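Long-range contacts in heat shock protease HtrA (Thermotoga maritima, PDB 1L1J), which probably acts as a heat-shock serine endopeptidase of the periplasm that cuts proteins without using ATP, the chain here being its protease domain: residues Y68-Y73 against L103-I108; I135-P140 against P186-H191; V151-N156 against L171-A176. All blocks are in the same frame, centred on the assembly; numbering follows the deposited sequence.

Contact 1 (Y68-Y73 against L103-I108); sequences YILTNY and LDIAVI
A chi1 of -164° turns CG of D104 opposite its own backbone N and lays its carboxylate over the amide of N72, which turns back towards it. The two flat groups are stacked with planes 15° apart, ND2 of N72 lying 3.7 Å from OD1 of D104. This junction closes an antiparallel strand pair in the first beta-barrel of the chymotrypsin-like fold. The stack is not the main polar link: ND2 of N72 donates to the backbone O of D104 at 2.8 Å, arriving nearly in line with the C=O bond although the acceptor lies 25° out of the amide plane. A weak bond from Y73 N reaches the same carbonyl, which thus serves two donors. N72 also joins D104, through ND2, to S183, whose OG bonds OD1 of N72; OD1 of D104 separately bonds H74 ND1, and all three partners belong to the predicted charge relay. With an alanine here in place of N72, D104 O would probably be left with the weak bond from Y73 N, and S183 OG would lose this partner. D104, with its positive phi, and I105 both face D100 in a G1 beta bulge on the other edge of their strand. In the pairing with 68-72, I69 and I108 form a hydrogen-bonded pair, with I69 N 2.7 Å from I108 O and I108 N 2.6 Å from I69 O, while T71 N reaches A106 O by a weaker bond. CG2 of I108 rests 3.6 Å from CB of I69 on the sheet face that also carries T71 and A106. L70, on the face shared with V107, runs side by side with I105, CD2 to CG2 3.8 Å; helix 216-223 touches both. At the Y73 end, the methyl of A106 meets the tyrosine ring at its edge, CB to CD1 4.1 Å.

Contact 2 (I135-P140 against P186-H191); sequences IAIGNP and PLLNIH
Three backbone hydrogen bonds tie I135 and I137 to P186 and L188. L188 N reaches I135 O at 2.8 Å with an angle of 173° at the hydrogen, and I135 N returns a bond to L188 O at 3.0 Å, which defines an antiparallel hydrogen-bonded pair. The third runs from I137 N to P186 O, also 3.0 Å. It has no return partner, because the proline nitrogen carries no hydrogen: CD of the P186 ring instead stands 3.4 Å from I137 O. P186 O accepts a second, weak bond from N198 ND2. This pairing belongs to the second beta-barrel of the chymotrypsin-like protease domain, where strand 186-188 follows closely after the predicted nucleophile S183.

Beyond these bonds the contact is mostly apolar. L187 has CG opposite its backbone N (chi1 -173°), an arrangement that carries CD1 across to CB of A136, 4.0 Å away; A136 also lies beside N182, predicted to bind substrate. L188, on the face it shares with I135, meets the end of I137 obliquely, CD1 to CD1 3.8 Å. The extended chain of I135 ends at CD1, 3.6 Å from the carbonyl O of N189, just where the second strand has given way to loop.

Helix 5-13 covers the face bearing I135 and L188 through I6, V9 and C13, and F61 of strand 54-64 touches P186. Strand 133-138 continues the sheet to strand 146-160 by bonds from A136 to T148, while strand 186-188 does so to strand 193-198 through L187.

Contact 3 (V151-N156 against L171-A176); sequences VVSATN and LIQTDA
S153 and A154 share Q173 as their backbone partner. S153 N donates to Q173 O at 2.9 Å in a nearly straight bond, and Q173 N donates to A154 O at 2.8 Å. Two successive residues thus stand against one, and the helix-like backbone of S153 is consistent with a classic beta bulge. A further direct bond uses a side chain: V151 N meets OD1 of D175 at 2.5 Å on its syn side, 21° out of the carboxylate plane. That approach depends on a chi1 of 45° at D175, which tucks CG between backbone N and carbonyl carbon and brings the carboxylate back to the neighbouring strand.

A water extends the polar network on the side of S153 and Q173. It lies 2.6 Å from OG of S153 and accepts a bond from NE2 of Q173, bridging the two side chains. The other amide atom of Q173, OE1, receives a weak bond from R157 NH1, so both ends of the amide have partners that bear on its rotation.

These strands, 146-160 and 167-174, are the arms of a beta hairpin in the second barrel of the chymotrypsin-like fold. Their short segments run at 123° to each other, well away from strict antiparallel alignment, and the first arm turns a corner at T155 and N156.

Van der Waals contacts complete the account. The extended chain of Q173 passes alongside S153, its CG 4.0 Å from CB of the serine, while A154 CB approaches OE1 of the same glutamine. V152 and I172 converge obliquely, and CG1 of the valine stops 4.1 Å from CG2 of the isoleucine.

How the contacts relate
Along the chain, contact 1 is completed first; contact 2 then opens, and both segments of contact 3 come before its second strand returns. Contact 1 belongs to the first barrel sheet, whereas contacts 2 and 3 share the second, in which strands 133-138 and 146-160 are neighbours. Centres of contacts 2 and 3 lie about 13 Å apart, and the two touch where L187 CD2 meets I172 CG2 at 4.2 Å. Contact 1 touches neither: its centre is about 15 Å from that of contact 2 and about 20 Å from that of contact 3. This matches the chymotrypsin-like plan, with H74 and D104 of the predicted charge relay contributed by one barrel and S183 by the other.

Contact 1 (Y68-Y73 against L103-I108)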
# COMPACT_ATOMS: atom_id res chain seq x y z
N TYR A 68 -2.10 -10.69 9.51
CA TYR A 68 -2.10 -9.26 9.75
C TYR A 68 -1.61 -8.50 8.51
O TYR A 68 -0.58 -8.84 7.92
CB TYR A 68 -1.26 -8.95 10.98
CG TYR A 68 -2.06 -9.14 12.23
CD1 TYR A 68 -1.63 -10.02 13.23
CD2 TYR A 68 -3.27 -8.47 12.42
CE1 TYR A 68 -2.39 -10.22 14.39
CE2 TYR A 68 -4.04 -8.66 13.56
CZ TYR A 68 -3.60 -9.54 14.55
OH TYR A 68 -4.35 -9.74 15.68
N ILE A 69 -2.35 -7.46 8.15
CA ILE A 69 -2.06 -6.69 6.96
C ILE A 69 -1.97 -5.18 7.18
O ILE A 69 -2.69 -4.60 7.98
CB ILE A 69 -3.15 -6.97 5.90
CG1 ILE A 69 -3.04 -8.41 5.42
CG2 ILE A 69 -3.06 -5.98 4.75
CD1 ILE A 69 -4.19 -8.86 4.54
N LEU A 70 -1.06 -4.54 6.44
CA LEU A 70 -0.88 -3.10 6.52
C LEU A 70 -1.33 -2.51 5.20
O LEU A 70 -1.35 -3.21 4.17
CB LEU A 70 0.58 -2.75 6.76
CG LEU A 70 1.05 -2.81 8.22
CD1 LEU A 70 2.57 -2.95 8.31
CD2 LEU A 70 0.54 -1.56 8.91
N THR A 71 -1.70 -1.24 5.22
CA THR A 71 -2.13 -0.54 4.03
C THR A 71 -2.32 0.92 4.36
O THR A 71 -1.92 1.38 5.43
CB THR A 71 -3.46 -1.09 3.48
OG1 THR A 71 -3.77 -0.43 2.24
CG2 THR A 71 -4.58 -0.84 4.47
N ASN A 72 -2.91 1.66 3.43
CA ASN A 72 -3.15 3.07 3.66
C ASN A 72 -4.53 3.26 4.30
O ASN A 72 -5.50 2.63 3.89
CB ASN A 72 -3.04 3.83 2.35
CG ASN A 72 -1.69 4.47 2.16
OD1 ASN A 72 -1.29 4.82 1.05
ND2 ASN A 72 -0.97 4.65 3.27
N TYR A 73 -4.60 4.13 5.31
CA TYR A 73 -5.86 4.38 5.99
C TYR A 73 -6.90 4.90 5.02
O TYR A 73 -8.05 4.50 5.09
CB TYR A 73 -5.70 5.38 7.12
CG TYR A 73 -6.99 5.60 7.88
CD1 TYR A 73 -7.51 4.59 8.69
CD2 TYR A 73 -7.71 6.79 7.77
CE1 TYR A 73 -8.72 4.75 9.36
CE2 TYR A 73 -8.92 6.97 8.44
CZ TYR A 73 -9.41 5.94 9.24
OH TYR A 73 -10.60 6.09 9.91
N LEU A 103 -1.53 9.83 9.98
CA LEU A 103 -0.28 9.19 9.55
C LEU A 103 -0.59 8.42 8.27
O LEU A 103 0.28 8.20 7.41
CB LEU A 103 0.20 8.21 10.62
CG LEU A 103 0.49 8.80 11.99
CD1 LEU A 103 0.58 7.68 13.01
CD2 LEU A 103 1.78 9.62 11.94
N ASP A 104 -1.85 8.01 8.18
CA ASP A 104 -2.41 7.25 7.08
C ASP A 104 -1.93 5.81 7.02
O ASP A 104 -1.66 5.27 5.95
CB ASP A 104 -2.16 7.94 5.74
CG ASP A 104 -3.06 7.40 4.63
OD1 ASP A 104 -2.87 7.77 3.46
OD2 ASP A 104 -3.97 6.60 4.95
N ILE A 105 -1.83 5.19 8.20
CA ILE A 105 -1.43 3.80 8.33
C ILE A 105 -2.71 3.08 8.75
O ILE A 105 -3.61 3.69 9.32
CB ILE A 105 -0.38 3.59 9.44
CG1 ILE A 105 0.91 4.32 9.07
CG2 ILE A 105 -0.10 2.11 9.63
CD1 ILE A 105 2.05 4.11 10.07
N ALA A 106 -2.80 1.78 8.46
CA ALA A 106 -3.98 1.02 8.82
C ALA A 106 -3.70 -0.46 8.76
O ALA A 106 -3.19 -0.96 7.77
CB ALA A 106 -5.13 1.38 7.89
N VAL A 107 -4.04 -1.18 9.83
CA VAL A 107 -3.82 -2.61 9.87
C VAL A 107 -5.14 -3.39 9.77
O VAL A 107 -6.18 -2.98 10.30
CB VAL A 107 -3.07 -3.02 11.15
CG1 VAL A 107 -3.90 -2.70 12.38
CG2 VAL A 107 -2.72 -4.50 11.09
N ILE A 108 -5.07 -4.51 9.07
CA ILE A 108 -6.22 -5.36 8.83
C ILE A 108 -5.89 -6.80 9.21
O ILE A 108 -4.72 -7.13 9.40
CB ILE A 108 -6.60 -5.23 7.34
CG1 ILE A 108 -7.91 -4.46 7.23
CG2 ILE A 108 -6.61 -6.60 6.65
CD1 ILE A 108 -7.82 -3.05 7.77

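Contact 2 (I135-P140 against P186-H191)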
# COMPACT_ATOMS: atom_id res chain seq x y z
N ILE A 135 11.58 -0.68 -4.62
CA ILE A 135 10.67 -1.35 -5.52
C ILE A 135 9.26 -1.22 -4.96
O ILE A 135 8.99 -1.72 -3.88
CB ILE A 135 11.06 -2.85 -5.65
CG1 ILE A 135 12.59 -2.98 -5.77
CG2 ILE A 135 10.43 -3.46 -6.90
CD1 ILE A 135 13.09 -4.41 -5.80
N ALA A 136 8.39 -0.53 -5.68
CA ALA A 136 7.01 -0.36 -5.24
C ALA A 136 6.18 -1.52 -5.78
O ALA A 136 6.26 -1.83 -6.97
CB ALA A 136 6.47 0.93 -5.75
N ILE A 137 5.40 -2.18 -4.92
CA ILE A 137 4.58 -3.29 -5.40
C ILE A 137 3.12 -3.04 -5.11
O ILE A 137 2.76 -2.57 -4.02
CB ILE A 137 4.96 -4.64 -4.77
CG1 ILE A 137 6.46 -4.91 -4.96
CG2 ILE A 137 4.18 -5.75 -5.45
CD1 ILE A 137 6.84 -6.37 -4.91
N GLY A 138 2.27 -3.33 -6.09
CA GLY A 138 0.84 -3.12 -5.92
C GLY A 138 0.04 -4.32 -6.38
O GLY A 138 0.61 -5.25 -6.98
N ASN A 139 -1.26 -4.31 -6.14
CA ASN A 139 -2.06 -5.45 -6.54
C ASN A 139 -3.56 -5.18 -6.59
O ASN A 139 -4.37 -6.05 -6.26
CB ASN A 139 -1.78 -6.61 -5.59
CG ASN A 139 -2.38 -7.91 -6.08
OD1 ASN A 139 -3.19 -7.93 -7.01
ND2 ASN A 139 -1.98 -9.02 -5.45
N PRO A 140 -3.96 -3.97 -7.03
CA PRO A 140 -5.39 -3.64 -7.10
C PRO A 140 -6.31 -4.59 -7.88
O PRO A 140 -7.51 -4.65 -7.60
CB PRO A 140 -5.38 -2.23 -7.68
CG PRO A 140 -4.20 -2.24 -8.55
CD PRO A 140 -3.17 -2.93 -7.70
N PRO A 186 3.71 -2.41 -0.64
CA PRO A 186 4.92 -2.03 0.08
C PRO A 186 5.98 -1.40 -0.82
O PRO A 186 5.93 -1.52 -2.05
CB PRO A 186 5.39 -3.35 0.66
CG PRO A 186 5.12 -4.28 -0.49
CD PRO A 186 3.73 -3.85 -0.98
N LEU A 187 6.94 -0.72 -0.19
CA LEU A 187 8.07 -0.10 -0.89
C LEU A 187 9.27 -0.89 -0.36
O LEU A 187 9.65 -0.71 0.80
CB LEU A 187 8.21 1.38 -0.53
CG LEU A 187 9.27 2.15 -1.34
CD1 LEU A 187 8.77 2.32 -2.76
CD2 LEU A 187 9.54 3.51 -0.72
N LEU A 188 9.87 -1.73 -1.19
CA LEU A 188 11.00 -2.56 -0.75
C LEU A 188 12.43 -2.14 -1.13
O LEU A 188 12.66 -1.22 -1.91
CB LEU A 188 10.79 -4.00 -1.25
CG LEU A 188 9.45 -4.71 -1.01
CD1 LEU A 188 9.32 -5.82 -2.04
CD2 LEU A 188 9.36 -5.26 0.42
N ASN A 189 13.37 -2.89 -0.56
CA ASN A 189 14.82 -2.76 -0.76
C ASN A 189 15.26 -3.73 -1.82
O ASN A 189 14.44 -4.36 -2.48
CB ASN A 189 15.57 -3.17 0.49
CG ASN A 189 15.49 -2.16 1.56
OD1 ASN A 189 15.89 -2.42 2.69
ND2 ASN A 189 14.97 -0.98 1.22
N ILE A 190 16.57 -3.87 -1.97
CA ILE A 190 17.11 -4.83 -2.91
C ILE A 190 17.22 -6.07 -2.06
O ILE A 190 17.52 -7.15 -2.55
CB ILE A 190 18.52 -4.45 -3.42
CG1 ILE A 190 19.16 -3.37 -2.53
CG2 ILE A 190 18.43 -4.07 -4.89
CD1 ILE A 190 18.44 -1.99 -2.52
N HIS A 191 16.96 -5.90 -0.78
CA HIS A 191 17.02 -7.01 0.16
C HIS A 191 15.66 -7.62 0.49
O HIS A 191 15.59 -8.56 1.27
CB HIS A 191 17.71 -6.55 1.45
CG HIS A 191 19.10 -6.03 1.23
ND1 HIS A 191 19.36 -4.74 0.83
CD2 HIS A 191 20.30 -6.65 1.30
CE1 HIS A 191 20.66 -4.59 0.66
NE2 HIS A 191 21.25 -5.73 0.94

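Contact 3 (V151-N156 against L171-A176)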
# COMPACT_ATOMS: atom_id res chain seq x y z
N VAL A 151 14.47 5.02 -7.02
CA VAL A 151 15.51 5.05 -6.02
C VAL A 151 15.06 5.92 -4.86
O VAL A 151 14.06 6.63 -4.99
CB VAL A 151 16.81 5.59 -6.67
CG1 VAL A 151 16.99 7.08 -6.39
CG2 VAL A 151 17.96 4.77 -6.23
N VAL A 152 15.73 5.85 -3.73
CA VAL A 152 15.28 6.72 -2.65
C VAL A 152 15.80 8.11 -2.98
O VAL A 152 16.99 8.28 -3.27
CB VAL A 152 15.79 6.29 -1.28
CG1 VAL A 152 15.20 7.21 -0.24
CG2 VAL A 152 15.36 4.85 -0.99
N SER A 153 14.89 9.09 -2.98
CA SER A 153 15.21 10.47 -3.33
C SER A 153 15.49 11.36 -2.13
O SER A 153 16.37 12.22 -2.16
CB SER A 153 14.06 11.08 -4.12
OG SER A 153 13.90 10.47 -5.38
N ALA A 154 14.71 11.16 -1.09
CA ALA A 154 14.83 11.96 0.11
C ALA A 154 13.98 11.33 1.21
O ALA A 154 13.05 10.56 0.94
CB ALA A 154 14.37 13.37 -0.19
N THR A 155 14.31 11.66 2.45
CA THR A 155 13.57 11.14 3.60
C THR A 155 12.93 12.31 4.30
O THR A 155 13.05 13.45 3.86
CB THR A 155 14.51 10.45 4.58
OG1 THR A 155 15.64 11.30 4.81
CG2 THR A 155 14.98 9.13 4.01
N ASN A 156 12.25 12.00 5.39
CA ASN A 156 11.58 13.00 6.20
C ASN A 156 11.01 14.18 5.42
O ASN A 156 11.36 15.32 5.70
CB ASN A 156 12.55 13.53 7.24
CG ASN A 156 11.90 13.67 8.60
OD1 ASN A 156 11.52 12.66 9.22
ND2 ASN A 156 11.73 14.91 9.06
N LEU A 171 7.51 11.59 5.26
CA LEU A 171 7.51 10.72 4.10
C LEU A 171 8.83 10.45 3.39
O LEU A 171 9.73 11.30 3.33
CB LEU A 171 6.51 11.25 3.07
CG LEU A 171 5.10 11.49 3.59
CD1 LEU A 171 4.28 12.19 2.53
CD2 LEU A 171 4.46 10.16 4.01
N ILE A 172 8.94 9.24 2.85
CA ILE A 172 10.09 8.85 2.07
C ILE A 172 9.68 9.19 0.65
O ILE A 172 8.54 8.96 0.26
CB ILE A 172 10.37 7.33 2.15
CG1 ILE A 172 11.02 7.00 3.50
CG2 ILE A 172 11.25 6.90 0.97
CD1 ILE A 172 11.02 5.53 3.89
N GLN A 173 10.61 9.76 -0.11
CA GLN A 173 10.35 10.14 -1.50
C GLN A 173 11.11 9.19 -2.45
O GLN A 173 12.19 8.70 -2.11
CB GLN A 173 10.81 11.58 -1.72
CG GLN A 173 10.40 12.22 -3.04
CD GLN A 173 11.06 13.58 -3.25
OE1 GLN A 173 11.24 14.34 -2.30
NE2 GLN A 173 11.43 13.89 -4.49
N THR A 174 10.53 8.92 -3.62
CA THR A 174 11.14 8.04 -4.63
C THR A 174 10.82 8.55 -6.02
O THR A 174 9.82 9.24 -6.23
CB THR A 174 10.59 6.59 -4.61
OG1 THR A 174 9.35 6.55 -3.88
CG2 THR A 174 11.58 5.63 -4.01
N ASP A 175 11.67 8.20 -6.97
CA ASP A 175 11.38 8.59 -8.34
C ASP A 175 10.65 7.39 -8.97
O ASP A 175 10.43 7.35 -10.18
CB ASP A 175 12.65 8.97 -9.10
CG ASP A 175 13.76 8.00 -8.88
OD1 ASP A 175 13.49 6.85 -8.48
OD2 ASP A 175 14.92 8.39 -9.11
N ALA A 176 10.30 6.42 -8.12
CA ALA A 176 9.53 5.26 -8.55
C ALA A 176 8.08 5.74 -8.57
O ALA A 176 7.63 6.37 -7.63
CB ALA A 176 9.66 4.13 -7.55
O HOH W 1 12.12 12.13 -6.42